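CDP-archaeol synthase (Aeropyrum pernix K1, PDB 5GUF) catalyses the transfer of a cytidylyl group from CTP to an unsaturated archaeal ether lipid phosphate, giving CDP-archaeol and diphosphate, probably with magnesium as cofactor. Local coordinates at residues 12-15 with 16-20; 129-132 with 133-137. All coordinates share one frame; numbering follows the deposited sequence.

Contact 1: residues 12-15 with 16-20. With MG (magnesium ion), chain D.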
loop_
_atom_site.group_PDB
_atom_site.type_symbol
_atom_site.label_atom_id
_atom_site.label_comp_id
_atom_site.label_asym_id
_atom_site.label_seq_id
_atom_site.Cartn_x
_atom_site.Cartn_y
_atom_site.Cartn_z
ATOM N N ASP A 12 -1.241 13.767 16.048
ATOM C CA ASP A 12 -0.519 14.707 15.202
ATOM C C ASP A 12 0.985 14.646 15.406
ATOM O O ASP A 12 1.690 15.556 14.965
ATOM C CB ASP A 12 -1.021 16.147 15.432
ATOM C CG ASP A 12 -1.112 16.523 16.916
ATOM O OD1 ASP A 12 -0.550 15.814 17.785
ATOM O OD2 ASP A 12 -1.757 17.553 17.214
ATOM N N ASN A 13 1.509 13.613 16.048
ATOM C CA ASN A 13 2.940 13.387 15.999
ATOM C C ASN A 13 3.186 11.887 16.066
ATOM O O ASN A 13 2.346 11.128 16.559
ATOM C CB ASN A 13 3.669 14.154 17.113
ATOM C CG ASN A 13 3.461 13.547 18.468
ATOM O OD1 ASN A 13 4.171 12.620 18.862
ATOM N ND2 ASN A 13 2.477 14.052 19.190
ATOM N N ILE A 14 4.353 11.471 15.563
ATOM C CA ILE A 14 4.597 10.057 15.292
ATOM C C ILE A 14 4.723 9.263 16.580
ATOM O O ILE A 14 4.335 8.090 16.624
ATOM C CB ILE A 14 5.837 9.870 14.395
ATOM C CG1 ILE A 14 5.998 8.397 14.006
ATOM C CG2 ILE A 14 7.096 10.347 15.096
ATOM C CD1 ILE A 14 4.792 7.815 13.269
ATOM N N LEU A 15 5.240 9.874 17.648
ATOM C CA LEU A 15 5.332 9.162 18.918
ATOM C C LEU A 15 3.950 8.909 19.505
ATOM O O LEU A 15 3.688 7.831 20.058
ATOM C CB LEU A 15 6.202 9.946 19.898
ATOM C CG LEU A 15 6.213 9.428 21.343
ATOM C CD1 LEU A 15 6.611 7.966 21.388
ATOM C CD2 LEU A 15 7.137 10.277 22.250
ATOM N N GLU A 16 3.045 9.881 19.367
ATOM C CA GLU A 16 1.680 9.710 19.849
ATOM C C GLU A 16 0.950 8.648 19.031
ATOM O O GLU A 16 0.222 7.816 19.585
ATOM C CB GLU A 16 0.969 11.074 19.817
ATOM C CG GLU A 16 -0.537 11.110 20.094
ATOM C CD GLU A 16 -1.079 12.558 20.203
ATOM O OE1 GLU A 16 -1.819 12.874 21.165
ATOM O OE2 GLU A 16 -0.747 13.388 19.328
ATOM N N ALA A 17 1.170 8.628 17.716
ATOM C CA ALA A 17 0.631 7.541 16.904
ATOM C C ALA A 17 1.224 6.208 17.325
ATOM O O ALA A 17 0.528 5.187 17.355
ATOM C CB ALA A 17 0.911 7.794 15.422
ATOM N N ILE A 18 2.513 6.194 17.657
ATOM C CA ILE A 18 3.140 4.927 17.999
ATOM C C ILE A 18 2.591 4.412 19.318
ATOM O O ILE A 18 2.360 3.207 19.470
ATOM C CB ILE A 18 4.667 5.087 18.006
ATOM C CG1 ILE A 18 5.188 5.052 16.563
ATOM C CG2 ILE A 18 5.319 4.016 18.861
ATOM C CD1 ILE A 18 6.584 5.620 16.404
ATOM N N ILE A 19 2.299 5.310 20.264
ATOM C CA ILE A 19 1.708 4.871 21.525
ATOM C C ILE A 19 0.306 4.332 21.296
ATOM O O ILE A 19 -0.068 3.270 21.805
ATOM C CB ILE A 19 1.701 6.014 22.552
ATOM C CG1 ILE A 19 3.117 6.448 22.874
ATOM C CG2 ILE A 19 0.967 5.592 23.825
ATOM C CD1 ILE A 19 3.153 7.532 23.922
ATOM N N LEU A 20 -0.502 5.070 20.541
ATOM C CA LEU A 20 -1.862 4.618 20.286
ATOM C C LEU A 20 -1.871 3.275 19.555
ATOM O O LEU A 20 -2.693 2.400 19.854
ATOM C CB LEU A 20 -2.609 5.690 19.494
ATOM C CG LEU A 20 -4.083 5.442 19.198
ATOM C CD1 LEU A 20 -4.911 5.443 20.486
ATOM C CD2 LEU A 20 -4.557 6.516 18.239
HETATM MG MG MG D . -2.036 15.171 19.727
HETATM O O HOH W 1 -2.484 17.649 19.569
HETATM O O HOH W 2 -0.595 16.000 20.393
#
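Asn-13 and Ala-17 are joined at the start of helix 14-29 by the first regular turn, Ala-17 N donating to Asn-13 O at 3.0 Å, and the same i to i+4 pattern continues with Ile-18 to Ile-14 and Ile-19 to Leu-15. The side chain of Asn-13 adds a second bond: its OD1 accepts from Glu-16 N at 3.0 Å, with the donor above the amide plane, 51° out of it. A chi1 of 73° places CG between the backbone N and the carbonyl carbon, which folds the amide back over the helix end. With an alanine here, Glu-16 N would probably lose its side-chain acceptor, the helix cap, and Glu-16 CB its amide neighbour. That packing is close, Asn-13 ND2 sitting 3.4 Å from Glu-16 CB.

From here the Glu-16 chain runs out extended beyond CG (chi2 173°) and carries its carboxylate to the metal. Its OE2 binds magnesium at 2.2 Å and its OE1 more distantly at 2.7 Å, so the carboxylate grips the ion with both oxygens, unequally. Asp-12 OD1 binds the same ion at 2.5 Å. The two oxygens, Asp-12 OD1 and Glu-16 OE2, lie 2.9 Å apart, an approach of like charges that the shared cation probably offsets. Asp-12 N also makes a weak bond to Glu-16 OE2. On another side of the turn Ile-14 CG1 rests 3.7 Å from Ile-18 CD1.

Asp-8 and the backbone oxygen of Arg-10 complete the protein share of the coordination, and two waters join it. The arrangement is an asparagine N-cap beside a carboxylate-rich magnesium site whose protein ligands are distinct from the CTP-pocket residues.

Contact 2: residues 129-132 with 133-137; sequences GALA and VSIAL
Leu-131 and Ser-134 meet within helix 121-136, a membrane-spanning alpha-helix by prediction, where a serine hydroxyl turns back to a carbonyl of the preceding turn. The backbone evidence is four consecutive i to i+4 bonds: Val-133 N to Gly-129 O, Ser-134 N to Ala-130 O, Ile-135 N to Leu-131 O and Ala-136 N to Ala-132 O. The straightest is that of Ala-136, with an N-H...O angle of 171°.

Traced outward, Ser-134 starts with CB, which lies 3.6 Å from Ala-130 O and 3.8 Å from Leu-131 O, resting against the carbonyls of the previous turn. Its chi1 of 82° sets OG between the backbone N and the carbonyl carbon, close enough to donate to Leu-131 O. A buried hydroxyl is thus satisfied inside its own helix, and OG is also hydrogen-bonded to Trp-141 NE1 of strand 140-141, which ties the helix to the short sheet. The side chains of Leu-131 and Ile-135 also touch Trp-141.

Those two residues make the apolar part of the contact, loosely, with Leu-131 CG 4.3 Å from Ile-135 CD1. Val-133 brings CG2 to 3.4 Å from Gly-129 O, while its side chain packs on Ala-91 of helix 84-109.

Leu-131 O therefore serves two donors, Ile-135 N at 3.1 Å and Ser-134 OG at 2.9 Å, both arriving from the same face of its carbonyl plane, with the hydroxyl tilted 26° from that plane.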
loop_
_atom_site.group_PDB
_atom_site.type_symbol
_atom_site.label_atom_id
_atom_site.label_comp_id
_atom_site.label_asym_id
_atom_site.label_seq_id
_atom_site.Cartn_x
_atom_site.Cartn_y
_atom_site.Cartn_z
ATOM N N GLY A 129 -7.090 -1.502 9.582
ATOM C CA GLY A 129 -8.191 -1.834 10.475
ATOM C C GLY A 129 -8.109 -1.092 11.803
ATOM O O GLY A 129 -9.101 -0.546 12.291
ATOM N N ALA A 130 -6.922 -1.068 12.407
ATOM C CA ALA A 130 -6.751 -0.382 13.684
ATOM C C ALA A 130 -6.986 1.117 13.532
ATOM O O ALA A 130 -7.692 1.735 14.340
ATOM C CB ALA A 130 -5.356 -0.658 14.245
ATOM N N LEU A 131 -6.418 1.707 12.479
ATOM C CA LEU A 131 -6.667 3.111 12.163
ATOM C C LEU A 131 -8.158 3.403 11.990
ATOM O O LEU A 131 -8.655 4.421 12.491
ATOM C CB LEU A 131 -5.898 3.498 10.898
ATOM C CG LEU A 131 -6.075 4.926 10.396
ATOM C CD1 LEU A 131 -5.212 5.876 11.217
ATOM C CD2 LEU A 131 -5.678 4.984 8.939
ATOM N N ALA A 132 -8.886 2.528 11.278
ATOM C CA ALA A 132 -10.323 2.725 11.104
ATOM C C ALA A 132 -11.038 2.740 12.442
ATOM O O ALA A 132 -11.926 3.570 12.664
ATOM C CB ALA A 132 -10.924 1.640 10.200
ATOM N N VAL A 133 -10.667 1.823 13.344
ATOM C CA VAL A 133 -11.327 1.739 14.648
ATOM C C VAL A 133 -10.998 2.958 15.497
ATOM O O VAL A 133 -11.875 3.526 16.158
ATOM C CB VAL A 133 -10.944 0.423 15.360
ATOM C CG1 VAL A 133 -11.385 0.431 16.812
ATOM C CG2 VAL A 133 -11.574 -0.758 14.651
ATOM N N SER A 134 -9.741 3.391 15.491
ATOM C CA SER A 134 -9.405 4.588 16.253
ATOM C C SER A 134 -10.237 5.791 15.790
ATOM O O SER A 134 -10.666 6.606 16.611
ATOM C CB SER A 134 -7.904 4.872 16.151
ATOM O OG SER A 134 -7.575 5.547 14.957
ATOM N N ILE A 135 -10.503 5.899 14.483
ATOM C CA ILE A 135 -11.345 6.985 13.974
ATOM C C ILE A 135 -12.801 6.776 14.375
ATOM O O ILE A 135 -13.470 7.707 14.822
ATOM C CB ILE A 135 -11.193 7.104 12.447
ATOM C CG1 ILE A 135 -9.796 7.648 12.095
ATOM C CG2 ILE A 135 -12.340 7.940 11.856
ATOM C CD1 ILE A 135 -9.463 7.593 10.612
ATOM N N ALA A 136 -13.310 5.545 14.263
ATOM C CA ALA A 136 -14.628 5.267 14.824
ATOM C C ALA A 136 -14.700 5.581 16.326
ATOM O O ALA A 136 -15.776 5.909 16.841
ATOM C CB ALA A 136 -15.004 3.817 14.564
ATOM N N LEU A 137 -13.577 5.490 17.048
ATOM C CA LEU A 137 -13.602 5.800 18.470
ATOM C C LEU A 137 -13.620 7.296 18.745
ATOM O O LEU A 137 -13.851 7.693 19.892
ATOM C CB LEU A 137 -12.398 5.168 19.179
ATOM C CG LEU A 137 -12.401 3.648 19.401
ATOM C CD1 LEU A 137 -11.102 3.222 20.062
ATOM C CD2 LEU A 137 -13.602 3.171 20.228
#

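How the contacts relate
Contact 1 comes first along the chain, at the start of helix 14-29, and contact 2 follows more than a hundred residues later on helix 121-136. Their centres nevertheless lie about 14 Å apart, and the two meet directly, Leu-20 CD2 of 16-20 reaching 4.3 Å from Ser-134 CB of 133-137. Helix 84-109 packs on both, with Ile-92 touching Leu-20 and also Ala-130. The parallel pair of strands 10-11 and 140-141 gives a second connection, since Glu-16 touches Ile-11, and Trp-141 is hydrogen-bonded to Ser-134. The magnesium-binding end of one helix is thus packed into the same helical bundle as the other.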